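Local structure of formiminoglutamase (Trypanosoma cruzi, 4MYK) at residues A261-V274 and Y297-R309. The protein hydrolyses N-formimino-L-glutamate as a manganese-dependent enzyme with the arginase fold. The protein carries 1 engineered substitution. Sequence-based numbering, arbitrary orientation.
Sequences AFDMCFLAGKTPTV and YMFYHFVLGFATR
With chi1 of -63° in F262 and -82° in H301, each CG lies beside its own backbone N, and the two side chains are thereby turned onto one another. F262 CB sits over the centre of the imidazole, 3.4 Å from the H301 ring centroid, while the phenyl ring, nearly parallel to the imidazole, is slid off it and overlaps it little. The rotation of H301 is fixed from its own helix by a nearly straight bond from ND1 to Y297 O. M298 CG meets the F262 ring at its edge, 3.7 Å from CD1, and Y297 CB touches F262 CZ. How closely two helices can lie depends on what stands between them, and here G269 faces G305: without side chains their CA atoms come within 4.0 Å, and the axes of 261-270 and 297-306 approach to 6.3 Å, crossing at -33°. CA-H...O contacts join the backbones, among them F302 CA to C265 O at 3.2 Å. Both helices pack on one side of the parallel sheet of the arginase/deacetylase α/β fold, C265 and M298 resting on F235 of strand 231-236. G305 CA also lies over the face of the F266 ring. R309 directs its guanidinium edge at V274 O, which NH1 and NH2 share at 3.1 Å each, and at G269 O, where NE points nearly in line but doubtfully close. P272 CA lies toward the rim of one face, F306 CD1 toward that of the other.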
ATOM      1  N   ALA A 261      -1.000   9.157   9.506  1.00 15.07           N
ATOM      2  CA  ALA A 261      -0.206  10.376   9.474  1.00 15.24           C
ATOM      3  C   ALA A 261      -1.101  11.617   9.513  1.00 13.77           C
ATOM      4  O   ALA A 261      -0.915  12.492  10.359  1.00 15.72           O
ATOM      5  CB  ALA A 261       0.684  10.391   8.246  1.00 16.14           C
ATOM      6  N   PHE A 262      -2.071  11.688   8.604  1.00 14.47           N
ATOM      7  CA  PHE A 262      -3.031  12.789   8.572  1.00 13.45           C
ATOM      8  C   PHE A 262      -3.741  12.932   9.914  1.00 17.13           C
ATOM      9  O   PHE A 262      -3.805  14.024  10.478  1.00 16.96           O
ATOM     10  CB  PHE A 262      -4.099  12.550   7.513  1.00 15.11           C
ATOM     11  CG  PHE A 262      -3.570  12.489   6.122  1.00 15.34           C
ATOM     12  CD1 PHE A 262      -2.244  12.771   5.860  1.00 15.48           C
ATOM     13  CD2 PHE A 262      -4.406  12.148   5.070  1.00 13.33           C
ATOM     14  CE1 PHE A 262      -1.756  12.715   4.567  1.00 17.75           C
ATOM     15  CE2 PHE A 262      -3.933  12.089   3.782  1.00 14.58           C
ATOM     16  CZ  PHE A 262      -2.603  12.374   3.524  1.00 18.15           C
ATOM     17  N   ASP A 263      -4.292  11.826  10.405  1.00 14.07           N
ATOM     18  CA  ASP A 263      -4.990  11.825  11.683  1.00 14.79           C
ATOM     19  C   ASP A 263      -4.108  12.320  12.828  1.00 16.36           C
ATOM     20  O   ASP A 263      -4.592  12.994  13.740  1.00 16.52           O
ATOM     21  CB  ASP A 263      -5.515  10.430  12.004  1.00 15.89           C
ATOM     22  CG  ASP A 263      -6.690  10.023  11.125  1.00 16.94           C
ATOM     23  OD1 ASP A 263      -7.041  10.776  10.201  1.00 18.63           O
ATOM     24  OD2 ASP A 263      -7.262   8.944  11.365  1.00 19.21           O
ATOM     25  N   MET A 264      -2.823  11.974  12.785  1.00 12.62           N
ATOM     26  CA  MET A 264      -1.881  12.401  13.821  1.00 15.42           C
ATOM     27  C   MET A 264      -1.546  13.879  13.707  1.00 14.65           C
ATOM     28  O   MET A 264      -1.384  14.568  14.711  1.00 18.59           O
ATOM     29  CB  MET A 264      -0.584  11.598  13.745  1.00 18.20           C
ATOM     30  CG  MET A 264      -0.706  10.137  14.127  1.00 14.19           C
ATOM     31  SD  MET A 264       0.799   9.257  13.662  1.00 16.18           S
ATOM     32  CE  MET A 264       2.017  10.108  14.664  1.00 14.18           C
ATOM     33  N   CYS A 265      -1.414  14.359  12.475  1.00 14.90           N
ATOM     34  CA  CYS A 265      -1.173  15.776  12.234  1.00 14.70           C
ATOM     35  C   CYS A 265      -2.363  16.646  12.668  1.00 16.33           C
ATOM     36  O   CYS A 265      -2.172  17.722  13.227  1.00 14.50           O
ATOM     37  CB  CYS A 265      -0.803  16.021  10.771  1.00 16.23           C
ATOM     38  SG  CYS A 265       0.864  15.462  10.403  1.00 14.39           S
ATOM     39  N   PHE A 266      -3.580  16.159  12.426  1.00 15.69           N
ATOM     40  CA  PHE A 266      -4.775  16.845  12.902  1.00 15.68           C
ATOM     41  C   PHE A 266      -4.788  16.954  14.435  1.00 18.76           C
ATOM     42  O   PHE A 266      -5.089  18.015  14.985  1.00 18.08           O
ATOM     43  CB  PHE A 266      -6.035  16.142  12.415  1.00 16.21           C
ATOM     44  CG  PHE A 266      -7.303  16.934  12.652  1.00 19.95           C
ATOM     45  CD1 PHE A 266      -7.962  16.872  13.870  1.00 20.99           C
ATOM     46  CD2 PHE A 266      -7.832  17.737  11.654  1.00 17.39           C
ATOM     47  CE1 PHE A 266      -9.128  17.602  14.085  1.00 23.85           C
ATOM     48  CE2 PHE A 266      -8.994  18.464  11.863  1.00 21.26           C
ATOM     49  CZ  PHE A 266      -9.639  18.401  13.077  1.00 18.90           C
ATOM     50  N   LEU A 267      -4.468  15.861  15.123  1.00 18.98           N
ATOM     51  CA  LEU A 267      -4.415  15.882  16.584  1.00 19.87           C
ATOM     52  C   LEU A 267      -3.417  16.933  17.052  1.00 19.71           C
ATOM     53  O   LEU A 267      -3.751  17.790  17.861  1.00 20.56           O
ATOM     54  CB  LEU A 267      -4.055  14.495  17.150  1.00 19.35           C
ATOM     55  CG  LEU A 267      -3.862  14.319  18.668  1.00 20.89           C
ATOM     56  CD1 LEU A 267      -5.137  14.617  19.438  1.00 18.83           C
ATOM     57  CD2 LEU A 267      -3.371  12.905  18.979  1.00 20.47           C
ATOM     58  N   ALA A 268      -2.197  16.862  16.522  1.00 16.88           N
ATOM     59  CA  ALA A 268      -1.142  17.811  16.851  1.00 17.23           C
ATOM     60  C   ALA A 268      -1.620  19.252  16.681  1.00 17.97           C
ATOM     61  O   ALA A 268      -1.347  20.120  17.517  1.00 17.89           O
ATOM     62  CB  ALA A 268       0.090  17.543  15.985  1.00 14.98           C
ATOM     63  N   GLY A 269      -2.333  19.498  15.586  1.00 15.80           N
ATOM     64  CA  GLY A 269      -2.818  20.831  15.268  1.00 20.84           C
ATOM     65  C   GLY A 269      -3.814  21.367  16.281  1.00 19.21           C
ATOM     66  O   GLY A 269      -3.752  22.537  16.661  1.00 22.30           O
ATOM     67  N   LYS A 270      -4.730  20.511  16.719  1.00 20.04           N
ATOM     68  CA  LYS A 270      -5.751  20.905  17.690  1.00 19.80           C
ATOM     69  C   LYS A 270      -5.214  20.911  19.128  1.00 20.32           C
ATOM     70  O   LYS A 270      -5.873  21.414  20.041  1.00 22.09           O
ATOM     71  CB  LYS A 270      -6.967  19.981  17.581  1.00 20.79           C
ATOM     72  CG  LYS A 270      -6.721  18.588  18.104  1.00 20.60           C
ATOM     73  CD  LYS A 270      -7.858  17.677  17.741  1.00 25.62           C
ATOM     74  CE  LYS A 270      -9.161  18.173  18.332  1.00 28.68           C
ATOM     75  NZ  LYS A 270      -9.349  17.703  19.739  1.00 38.44           N
ATOM     76  N   THR A 271      -4.016  20.355  19.314  1.00 21.16           N
ATOM     77  CA  THR A 271      -3.374  20.247  20.632  1.00 22.19           C
ATOM     78  C   THR A 271      -2.556  21.496  20.933  1.00 20.46           C
ATOM     79  O   THR A 271      -1.482  21.681  20.370  1.00 18.39           O
ATOM     80  CB  THR A 271      -2.459  18.996  20.714  1.00 19.75           C
ATOM     81  OG1 THR A 271      -3.274  17.819  20.756  1.00 18.83           O
ATOM     82  CG2 THR A 271      -1.579  19.037  21.957  1.00 19.78           C
ATOM     83  N   PRO A 272      -3.069  22.348  21.828  1.00 21.20           N
ATOM     84  CA  PRO A 272      -2.551  23.699  22.079  1.00 18.63           C
ATOM     85  C   PRO A 272      -1.160  23.736  22.713  1.00 19.61           C
ATOM     86  O   PRO A 272      -0.493  24.773  22.656  1.00 22.87           O
ATOM     87  CB  PRO A 272      -3.590  24.299  23.029  1.00 22.60           C
ATOM     88  CG  PRO A 272      -4.217  23.136  23.687  1.00 24.72           C
ATOM     89  CD  PRO A 272      -4.250  22.049  22.651  1.00 20.65           C
ATOM     90  N   THR A 273      -0.720  22.631  23.304  1.00 21.45           N
ATOM     91  CA  THR A 273       0.640  22.566  23.833  1.00 19.70           C
ATOM     92  C   THR A 273       1.687  22.335  22.735  1.00 19.18           C
ATOM     93  O   THR A 273       2.888  22.475  22.978  1.00 20.96           O
ATOM     94  CB  THR A 273       0.793  21.481  24.913  1.00 20.99           C
ATOM     95  OG1 THR A 273       0.407  20.207  24.379  1.00 24.55           O
ATOM     96  CG2 THR A 273      -0.067  21.817  26.125  1.00 21.35           C
ATOM     97  N   VAL A 274       1.242  21.971  21.537  1.00 17.16           N
ATOM     98  CA  VAL A 274       2.181  21.757  20.439  1.00 17.35           C
ATOM     99  C   VAL A 274       2.592  23.093  19.813  1.00 18.10           C
ATOM    100  O   VAL A 274       1.784  23.759  19.150  1.00 20.19           O
ATOM    101  CB  VAL A 274       1.608  20.806  19.376  1.00 17.32           C
ATOM    102  CG1 VAL A 274       2.525  20.741  18.162  1.00 16.15           C
ATOM    103  CG2 VAL A 274       1.414  19.423  19.975  1.00 16.08           C
ATOM    104  N   TYR A 297      -0.488  17.201   2.393  1.00 13.58           N
ATOM    105  CA  TYR A 297      -1.736  16.797   3.030  1.00 14.22           C
ATOM    106  C   TYR A 297      -1.586  16.619   4.536  1.00 14.99           C
ATOM    107  O   TYR A 297      -2.509  16.880   5.298  1.00 15.21           O
ATOM    108  CB  TYR A 297      -2.285  15.523   2.392  1.00 16.50           C
ATOM    109  CG  TYR A 297      -3.101  15.781   1.138  1.00 15.72           C
ATOM    110  CD1 TYR A 297      -4.126  16.720   1.139  1.00 14.82           C
ATOM    111  CD2 TYR A 297      -2.856  15.080  -0.037  1.00 16.19           C
ATOM    112  CE1 TYR A 297      -4.873  16.962   0.001  1.00 18.93           C
ATOM    113  CE2 TYR A 297      -3.604  15.312  -1.177  1.00 15.57           C
ATOM    114  CZ  TYR A 297      -4.610  16.256  -1.155  1.00 20.59           C
ATOM    115  OH  TYR A 297      -5.365  16.494  -2.283  1.00 23.40           O
ATOM    116  N   MET A 298      -0.409  16.182   4.962  1.00 16.42           N
ATOM    117  CA  MET A 298      -0.092  16.105   6.383  1.00 14.09           C
ATOM    118  C   MET A 298      -0.098  17.492   7.044  1.00 15.36           C
ATOM    119  O   MET A 298      -0.683  17.679   8.117  1.00 16.47           O
ATOM    120  CB  MET A 298       1.259  15.422   6.577  1.00 11.89           C
ATOM    121  CG  MET A 298       1.217  13.915   6.444  1.00 12.92           C
ATOM    122  SD  MET A 298       2.852  13.147   6.540  1.00 15.77           S
ATOM    123  CE  MET A 298       3.373  13.564   8.203  1.00 15.28           C
ATOM    124  N   PHE A 299       0.574  18.451   6.409  1.00 14.26           N
ATOM    125  CA  PHE A 299       0.574  19.856   6.853  1.00 14.60           C
ATOM    126  C   PHE A 299      -0.851  20.426   6.831  1.00 14.68           C
ATOM    127  O   PHE A 299      -1.276  21.134   7.740  1.00 15.46           O
ATOM    128  CB  PHE A 299       1.504  20.684   5.951  1.00 15.27           C
ATOM    129  CG  PHE A 299       1.366  22.176   6.123  1.00 14.52           C
ATOM    130  CD1 PHE A 299       1.907  22.814   7.225  1.00 15.33           C
ATOM    131  CD2 PHE A 299       0.708  22.941   5.166  1.00 13.88           C
ATOM    132  CE1 PHE A 299       1.774  24.179   7.384  1.00 15.34           C
ATOM    133  CE2 PHE A 299       0.576  24.307   5.317  1.00 13.41           C
ATOM    134  CZ  PHE A 299       1.110  24.926   6.421  1.00 17.55           C
ATOM    135  N   TYR A 300      -1.574  20.101   5.767  1.00 15.08           N
ATOM    136  CA  TYR A 300      -2.965  20.486   5.611  1.00 15.16           C
ATOM    137  C   TYR A 300      -3.815  20.066   6.816  1.00 14.95           C
ATOM    138  O   TYR A 300      -4.591  20.857   7.342  1.00 16.24           O
ATOM    139  CB  TYR A 300      -3.521  19.875   4.319  1.00 15.99           C
ATOM    140  CG  TYR A 300      -5.026  19.943   4.210  1.00 18.37           C
ATOM    141  CD1 TYR A 300      -5.670  21.158   4.020  1.00 20.06           C
ATOM    142  CD2 TYR A 300      -5.801  18.799   4.302  1.00 17.04           C
ATOM    143  CE1 TYR A 300      -7.045  21.234   3.928  1.00 17.65           C
ATOM    144  CE2 TYR A 300      -7.178  18.863   4.220  1.00 17.02           C
ATOM    145  CZ  TYR A 300      -7.796  20.087   4.030  1.00 19.25           C
ATOM    146  OH  TYR A 300      -9.170  20.167   3.938  1.00 18.83           O
ATOM    147  N   HIS A 301      -3.663  18.819   7.247  1.00 15.43           N
ATOM    148  CA  HIS A 301      -4.423  18.300   8.377  1.00 13.25           C
ATOM    149  C   HIS A 301      -3.988  19.002   9.648  1.00 16.49           C
ATOM    150  O   HIS A 301      -4.818  19.332  10.499  1.00 16.30           O
ATOM    151  CB  HIS A 301      -4.247  16.780   8.504  1.00 16.31           C
ATOM    152  CG  HIS A 301      -5.140  15.993   7.592  1.00 17.36           C
ATOM    153  ND1 HIS A 301      -4.827  15.743   6.273  1.00 15.88           N
ATOM    154  CD2 HIS A 301      -6.349  15.416   7.805  1.00 16.94           C
ATOM    155  CE1 HIS A 301      -5.801  15.044   5.714  1.00 18.37           C
ATOM    156  NE2 HIS A 301      -6.737  14.834   6.622  1.00 18.02           N
ATOM    157  N   PHE A 302      -2.685  19.238   9.782  1.00 14.67           N
ATOM    158  CA  PHE A 302      -2.206  19.999  10.919  1.00 14.81           C
ATOM    159  C   PHE A 302      -2.917  21.349  10.957  1.00 16.90           C
ATOM    160  O   PHE A 302      -3.433  21.757  11.995  1.00 17.40           O
ATOM    161  CB  PHE A 302      -0.691  20.241  10.895  1.00 16.77           C
ATOM    162  CG  PHE A 302      -0.273  21.293  11.877  1.00 17.72           C
ATOM    163  CD1 PHE A 302      -0.062  20.967  13.209  1.00 20.31           C
ATOM    164  CD2 PHE A 302      -0.198  22.624  11.495  1.00 17.31           C
ATOM    165  CE1 PHE A 302       0.258  21.941  14.136  1.00 18.80           C
ATOM    166  CE2 PHE A 302       0.126  23.599  12.409  1.00 17.17           C
ATOM    167  CZ  PHE A 302       0.354  23.257  13.732  1.00 18.32           C
ATOM    168  N   VAL A 303      -2.915  22.038   9.817  1.00 14.70           N
ATOM    169  CA  VAL A 303      -3.526  23.352   9.683  1.00 15.27           C
ATOM    170  C   VAL A 303      -5.007  23.351  10.088  1.00 17.87           C
ATOM    171  O   VAL A 303      -5.463  24.260  10.786  1.00 19.87           O
ATOM    172  CB  VAL A 303      -3.381  23.877   8.251  1.00 17.71           C
ATOM    173  CG1 VAL A 303      -4.309  25.068   8.016  1.00 19.60           C
ATOM    174  CG2 VAL A 303      -1.928  24.242   7.967  1.00 17.58           C
ATOM    175  N   LEU A 304      -5.748  22.334   9.654  1.00 16.74           N
ATOM    176  CA  LEU A 304      -7.136  22.162  10.064  1.00 17.40           C
ATOM    177  C   LEU A 304      -7.271  21.994  11.577  1.00 17.37           C
ATOM    178  O   LEU A 304      -8.166  22.566  12.192  1.00 18.78           O
ATOM    179  CB  LEU A 304      -7.745  20.945   9.379  1.00 17.45           C
ATOM    180  CG  LEU A 304      -8.127  21.087   7.909  1.00 16.85           C
ATOM    181  CD1 LEU A 304      -8.779  19.811   7.436  1.00 19.22           C
ATOM    182  CD2 LEU A 304      -9.065  22.256   7.721  1.00 18.94           C
ATOM    183  N   GLY A 305      -6.394  21.187  12.168  1.00 16.91           N
ATOM    184  CA  GLY A 305      -6.416  20.962  13.598  1.00 17.84           C
ATOM    185  C   GLY A 305      -6.158  22.261  14.330  1.00 20.40           C
ATOM    186  O   GLY A 305      -6.793  22.565  15.343  1.00 18.99           O
ATOM    187  N   PHE A 306      -5.215  23.029  13.798  1.00 16.57           N
ATOM    188  CA  PHE A 306      -4.838  24.313  14.375  1.00 19.73           C
ATOM    189  C   PHE A 306      -6.023  25.275  14.377  1.00 20.05           C
ATOM    190  O   PHE A 306      -6.273  25.980  15.359  1.00 20.87           O
ATOM    191  CB  PHE A 306      -3.685  24.910  13.582  1.00 16.77           C
ATOM    192  CG  PHE A 306      -2.952  25.994  14.303  1.00 17.06           C
ATOM    193  CD1 PHE A 306      -1.933  25.686  15.200  1.00 18.69           C
ATOM    194  CD2 PHE A 306      -3.269  27.324  14.082  1.00 17.28           C
ATOM    195  CE1 PHE A 306      -1.246  26.685  15.865  1.00 17.68           C
ATOM    196  CE2 PHE A 306      -2.591  28.326  14.742  1.00 18.24           C
ATOM    197  CZ  PHE A 306      -1.571  28.004  15.634  1.00 17.52           C
ATOM    198  N   ALA A 307      -6.763  25.287  13.276  1.00 17.75           N
ATOM    199  CA  ALA A 307      -7.925  26.161  13.168  1.00 19.00           C
ATOM    200  C   ALA A 307      -8.924  25.949  14.313  1.00 22.82           C
ATOM    201  O   ALA A 307      -9.802  26.787  14.536  1.00 24.75           O
ATOM    202  CB  ALA A 307      -8.609  25.976  11.814  1.00 20.02           C
ATOM    203  N   THR A 308      -8.793  24.838  15.038  1.00 23.23           N
ATOM    204  CA  THR A 308      -9.752  24.524  16.093  1.00 23.57           C
ATOM    205  C   THR A 308      -9.312  24.981  17.474  1.00 24.92           C
ATOM    206  O   THR A 308     -10.147  25.082  18.366  1.00 25.24           O
ATOM    207  CB  THR A 308     -10.151  23.014  16.159  1.00 19.68           C
ATOM    208  OG1 THR A 308      -9.015  22.223  16.512  1.00 21.35           O
ATOM    209  CG2 THR A 308     -10.741  22.526  14.836  1.00 19.97           C
ATOM    210  N   ARG A 309      -8.027  25.264  17.673  1.00 27.35           N
ATOM    211  CA  ARG A 309      -7.635  25.735  18.999  1.00 25.86           C
ATOM    212  C   ARG A 309      -8.130  27.145  19.298  1.00 26.96           C
ATOM    213  O   ARG A 309      -8.219  27.985  18.396  1.00 30.11           O
ATOM    214  CB  ARG A 309      -6.134  25.617  19.286  1.00 24.44           C
ATOM    215  CG  ARG A 309      -5.210  25.434  18.121  1.00 21.55           C
ATOM    216  CD  ARG A 309      -3.758  25.471  18.642  1.00 21.00           C
ATOM    217  NE  ARG A 309      -2.920  24.387  18.127  1.00 20.99           N
ATOM    218  CZ  ARG A 309      -1.614  24.280  18.345  1.00 21.38           C
ATOM    219  NH1 ARG A 309      -0.983  25.192  19.073  1.00 20.17           N
ATOM    220  NH2 ARG A 309      -0.936  23.263  17.827  1.00 20.73           N
TER